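Local coordinates for minor structural protein 5 (Lactococcus phage Tuc2009, PDB 5E7T), which is a structural protein of the phage particle, probably the baseplate accessory protein BppA, with a domain related to galactose-binding-like modules that may help recognise the host surface, at residues R111-E116 / Q158-V163. Numbering follows the deposited sequence.
With SO4 (sulfate ion), chain G.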
ATOM      1  N   ARG B 111       0.253  49.197 -31.674  1.00 61.12           N
ATOM      2  CA  ARG B 111      -0.364  49.802 -30.510  1.00 60.10           C
ATOM      3  C   ARG B 111      -1.086  48.860 -29.556  1.00 61.45           C
ATOM      4  O   ARG B 111      -1.807  47.948 -29.985  1.00 60.88           O
ATOM      5  CB  ARG B 111      -1.331  50.898 -31.030  1.00 58.56           C
ATOM      6  CG  ARG B 111      -2.557  51.253 -30.183  1.00 63.34           C
ATOM      7  CD  ARG B 111      -3.344  52.423 -30.750  1.00 61.96           C
ATOM      8  NE  ARG B 111      -2.478  53.511 -31.200  1.00 59.32           N
ATOM      9  CZ  ARG B 111      -2.883  54.613 -31.829  1.00 73.85           C
ATOM     10  NH1 ARG B 111      -4.177  54.819 -32.067  1.00 46.75           N
ATOM     11  NH2 ARG B 111      -1.995  55.515 -32.233  1.00 66.21           N
ATOM     12  N   GLN B 112      -0.902  49.143 -28.244  1.00 55.65           N
ATOM     13  CA  GLN B 112      -1.621  48.543 -27.120  1.00 55.57           C
ATOM     14  C   GLN B 112      -2.688  49.596 -26.858  1.00 61.51           C
ATOM     15  O   GLN B 112      -2.353  50.788 -26.767  1.00 61.88           O
ATOM     16  CB  GLN B 112      -0.741  48.410 -25.874  1.00 55.43           C
ATOM     17  CG  GLN B 112      -0.117  47.055 -25.681  1.00 61.97           C
ATOM     18  CD  GLN B 112       0.679  47.000 -24.398  1.00 84.00           C
ATOM     19  OE1 GLN B 112       1.535  47.856 -24.135  1.00 76.62           O
ATOM     20  NE2 GLN B 112       0.485  45.941 -23.609  1.00 75.61           N
ATOM     21  N   ARG B 113      -3.967  49.186 -26.795  1.00 58.35           N
ATOM     22  CA  ARG B 113      -5.079  50.122 -26.605  1.00 58.64           C
ATOM     23  C   ARG B 113      -6.301  49.476 -25.989  1.00 63.99           C
ATOM     24  O   ARG B 113      -6.424  48.255 -26.019  1.00 64.04           O
ATOM     25  CB  ARG B 113      -5.471  50.752 -27.952  1.00 58.01           C
ATOM     26  CG  ARG B 113      -6.175  49.803 -28.916  1.00 57.14           C
ATOM     27  CD  ARG B 113      -6.523  50.553 -30.155  1.00 55.66           C
ATOM     28  NE  ARG B 113      -7.234  49.710 -31.101  1.00 67.87           N
ATOM     29  CZ  ARG B 113      -7.801  50.157 -32.215  1.00 77.18           C
ATOM     30  NH1 ARG B 113      -7.746  51.447 -32.523  1.00 67.87           N
ATOM     31  NH2 ARG B 113      -8.432  49.320 -33.026  1.00 53.38           N
ATOM     32  N   TYR B 114      -7.231  50.316 -25.477  1.00 61.69           N
ATOM     33  CA  TYR B 114      -8.508  49.879 -24.923  1.00 62.92           C
ATOM     34  C   TYR B 114      -9.399  49.509 -26.127  1.00 71.57           C
ATOM     35  O   TYR B 114      -9.134  49.949 -27.255  1.00 71.53           O
ATOM     36  CB  TYR B 114      -9.151  50.962 -24.012  1.00 63.71           C
ATOM     37  CG  TYR B 114      -8.465  51.153 -22.673  1.00 64.40           C
ATOM     38  CD1 TYR B 114      -8.661  50.251 -21.629  1.00 66.62           C
ATOM     39  CD2 TYR B 114      -7.620  52.233 -22.446  1.00 64.58           C
ATOM     40  CE1 TYR B 114      -7.990  50.393 -20.411  1.00 66.50           C
ATOM     41  CE2 TYR B 114      -6.959  52.395 -21.225  1.00 65.37           C
ATOM     42  CZ  TYR B 114      -7.140  51.465 -20.212  1.00 74.37           C
ATOM     43  OH  TYR B 114      -6.474  51.617 -19.012  1.00 76.89           O
ATOM     44  N   THR B 115     -10.394  48.651 -25.919  1.00 70.48           N
ATOM     45  CA  THR B 115     -11.225  48.237 -27.038  1.00 72.03           C
ATOM     46  C   THR B 115     -12.606  48.880 -26.948  1.00 80.98           C
ATOM     47  O   THR B 115     -12.679  50.092 -26.707  1.00 80.62           O
ATOM     48  CB  THR B 115     -11.227  46.721 -27.201  1.00 78.13           C
ATOM     49  OG1 THR B 115     -11.759  46.097 -26.021  1.00 82.46           O
ATOM     50  CG2 THR B 115      -9.849  46.184 -27.545  1.00 71.98           C
ATOM     51  N   GLU B 116     -13.691  48.078 -27.164  1.00 80.71           N
ATOM     52  CA  GLU B 116     -15.084  48.514 -27.235  1.00 82.81           C
ATOM     53  C   GLU B 116     -15.422  49.596 -26.269  1.00 87.97           C
ATOM     54  O   GLU B 116     -15.147  49.490 -25.067  1.00 85.88           O
ATOM     55  CB  GLU B 116     -16.076  47.361 -27.120  1.00 85.88           C
ATOM     56  CG  GLU B 116     -16.539  46.857 -28.469  1.00 93.68           C
ATOM     57  CD  GLU B 116     -15.524  46.050 -29.255  1.00112.22           C
ATOM     58  OE1 GLU B 116     -14.586  45.482 -28.644  1.00 95.93           O
ATOM     59  OE2 GLU B 116     -15.692  45.966 -30.494  1.00108.27           O
ATOM     60  N   GLN B 158      -6.229  45.301 -26.191  1.00 59.05           N
ATOM     61  CA  GLN B 158      -5.667  44.565 -27.326  1.00 57.31           C
ATOM     62  C   GLN B 158      -4.327  45.170 -27.706  1.00 60.19           C
ATOM     63  O   GLN B 158      -4.061  46.318 -27.350  1.00 59.64           O
ATOM     64  CB  GLN B 158      -6.614  44.561 -28.535  1.00 58.80           C
ATOM     65  CG  GLN B 158      -6.623  45.847 -29.362  1.00 62.86           C
ATOM     66  CD  GLN B 158      -7.475  45.742 -30.603  1.00 71.88           C
ATOM     67  OE1 GLN B 158      -7.981  44.677 -30.973  1.00 63.27           O
ATOM     68  NE2 GLN B 158      -7.635  46.849 -31.290  1.00 63.26           N
ATOM     69  N   ALA B 159      -3.488  44.400 -28.431  1.00 56.27           N
ATOM     70  CA  ALA B 159      -2.187  44.839 -28.946  1.00 54.50           C
ATOM     71  C   ALA B 159      -2.140  44.427 -30.397  1.00 59.01           C
ATOM     72  O   ALA B 159      -2.210  43.232 -30.686  1.00 59.22           O
ATOM     73  CB  ALA B 159      -1.060  44.184 -28.184  1.00 54.28           C
ATOM     74  N   ILE B 160      -2.107  45.409 -31.323  1.00 54.51           N
ATOM     75  CA  ILE B 160      -2.110  45.093 -32.751  1.00 53.25           C
ATOM     76  C   ILE B 160      -1.140  45.919 -33.572  1.00 58.80           C
ATOM     77  O   ILE B 160      -0.787  47.049 -33.207  1.00 58.10           O
ATOM     78  CB  ILE B 160      -3.541  45.182 -33.367  1.00 55.82           C
ATOM     79  CG1 ILE B 160      -4.176  46.571 -33.191  1.00 54.19           C
ATOM     80  CG2 ILE B 160      -4.448  44.091 -32.861  1.00 58.75           C
ATOM     81  CD1 ILE B 160      -5.333  46.836 -34.032  1.00 49.98           C
ATOM     82  N   LEU B 161      -0.754  45.355 -34.723  1.00 56.62           N
ATOM     83  CA  LEU B 161      -0.030  46.033 -35.780  1.00 56.36           C
ATOM     84  C   LEU B 161      -1.172  46.267 -36.767  1.00 64.03           C
ATOM     85  O   LEU B 161      -1.744  45.291 -37.279  1.00 66.71           O
ATOM     86  CB  LEU B 161       1.062  45.161 -36.417  1.00 55.73           C
ATOM     87  CG  LEU B 161       1.567  45.617 -37.790  1.00 59.91           C
ATOM     88  CD1 LEU B 161       2.293  46.915 -37.720  1.00 58.86           C
ATOM     89  CD2 LEU B 161       2.468  44.590 -38.398  1.00 65.68           C
ATOM     90  N   ASN B 162      -1.536  47.545 -36.989  1.00 58.00           N
ATOM     91  CA  ASN B 162      -2.640  47.929 -37.847  1.00 57.67           C
ATOM     92  C   ASN B 162      -2.229  48.877 -38.954  1.00 62.03           C
ATOM     93  O   ASN B 162      -1.293  49.660 -38.788  1.00 62.52           O
ATOM     94  CB  ASN B 162      -3.685  48.593 -36.976  1.00 57.70           C
ATOM     95  CG  ASN B 162      -5.000  48.901 -37.631  1.00 75.94           C
ATOM     96  OD1 ASN B 162      -5.252  50.043 -38.035  1.00 66.62           O
ATOM     97  ND2 ASN B 162      -5.904  47.918 -37.650  1.00 67.78           N
ATOM     98  N   VAL B 163      -2.964  48.822 -40.078  1.00 58.31           N
ATOM     99  CA  VAL B 163      -2.881  49.705 -41.245  1.00 57.45           C
ATOM    100  C   VAL B 163      -4.252  49.711 -41.920  1.00 63.16           C
ATOM    101  O   VAL B 163      -4.964  48.708 -41.856  1.00 64.40           O
ATOM    102  CB  VAL B 163      -1.721  49.413 -42.232  1.00 59.78           C
ATOM    103  CG1 VAL B 163      -1.942  48.129 -43.000  1.00 60.01           C
ATOM    104  CG2 VAL B 163      -1.507  50.582 -43.200  1.00 59.54           C
TER
HETATM  105  S   SO4 G 301      -9.475  51.241 -36.090  1.00133.34           S
HETATM  106  O1  SO4 G 301      -8.826  52.559 -36.103  1.00132.78           O
HETATM  107  O2  SO4 G 301      -9.975  50.976 -34.735  1.00134.03           O
HETATM  108  O3  SO4 G 301     -10.604  51.196 -37.024  1.00133.47           O
HETATM  109  O4  SO4 G 301      -8.504  50.224 -36.494  1.00133.04           O
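Arg113 and Gln158 extend alongside each other in the same direction from a hydrogen-bonded antiparallel pair, guanidinium and amide planes only 4° apart. In both residues CG sits between the backbone N and the carbonyl carbon (chi1 71° in Arg113, 79° in Gln158), and the extended chains beyond bring the amide to the guanidinium edge. The arginine's long aliphatic chain can lie along Gln158 while its charged end stays near solvent. In the crystal a sulfate, probably from the crystallisation liquor, meets that end: NH2 of Arg113 donates to O2 of the ion at 2.8 Å, and NH1 adds a weak bond to the same O2. Thr115 lays its methyl CG2 against CG of Gln158 at 3.7 Å. On the opposite, buried face, which suits a small apolar residue, CB of Ala159 lies 3.9 Å from CG of Gln112 in a non-hydrogen-bonded pair, both touching Phe73. Arg111 N reaches Ile160 O at 2.8 Å; buried, beta-branched Ile160 suits a strand, and NE of Arg111 hydrogen-bonds OG1 of Thr124 on neighbouring strand 121-126. Strands 104-114 and 157-166 are the central pair of a four-stranded antiparallel sheet, consistent with the beta-sandwich of galactose-binding-domain-like modules.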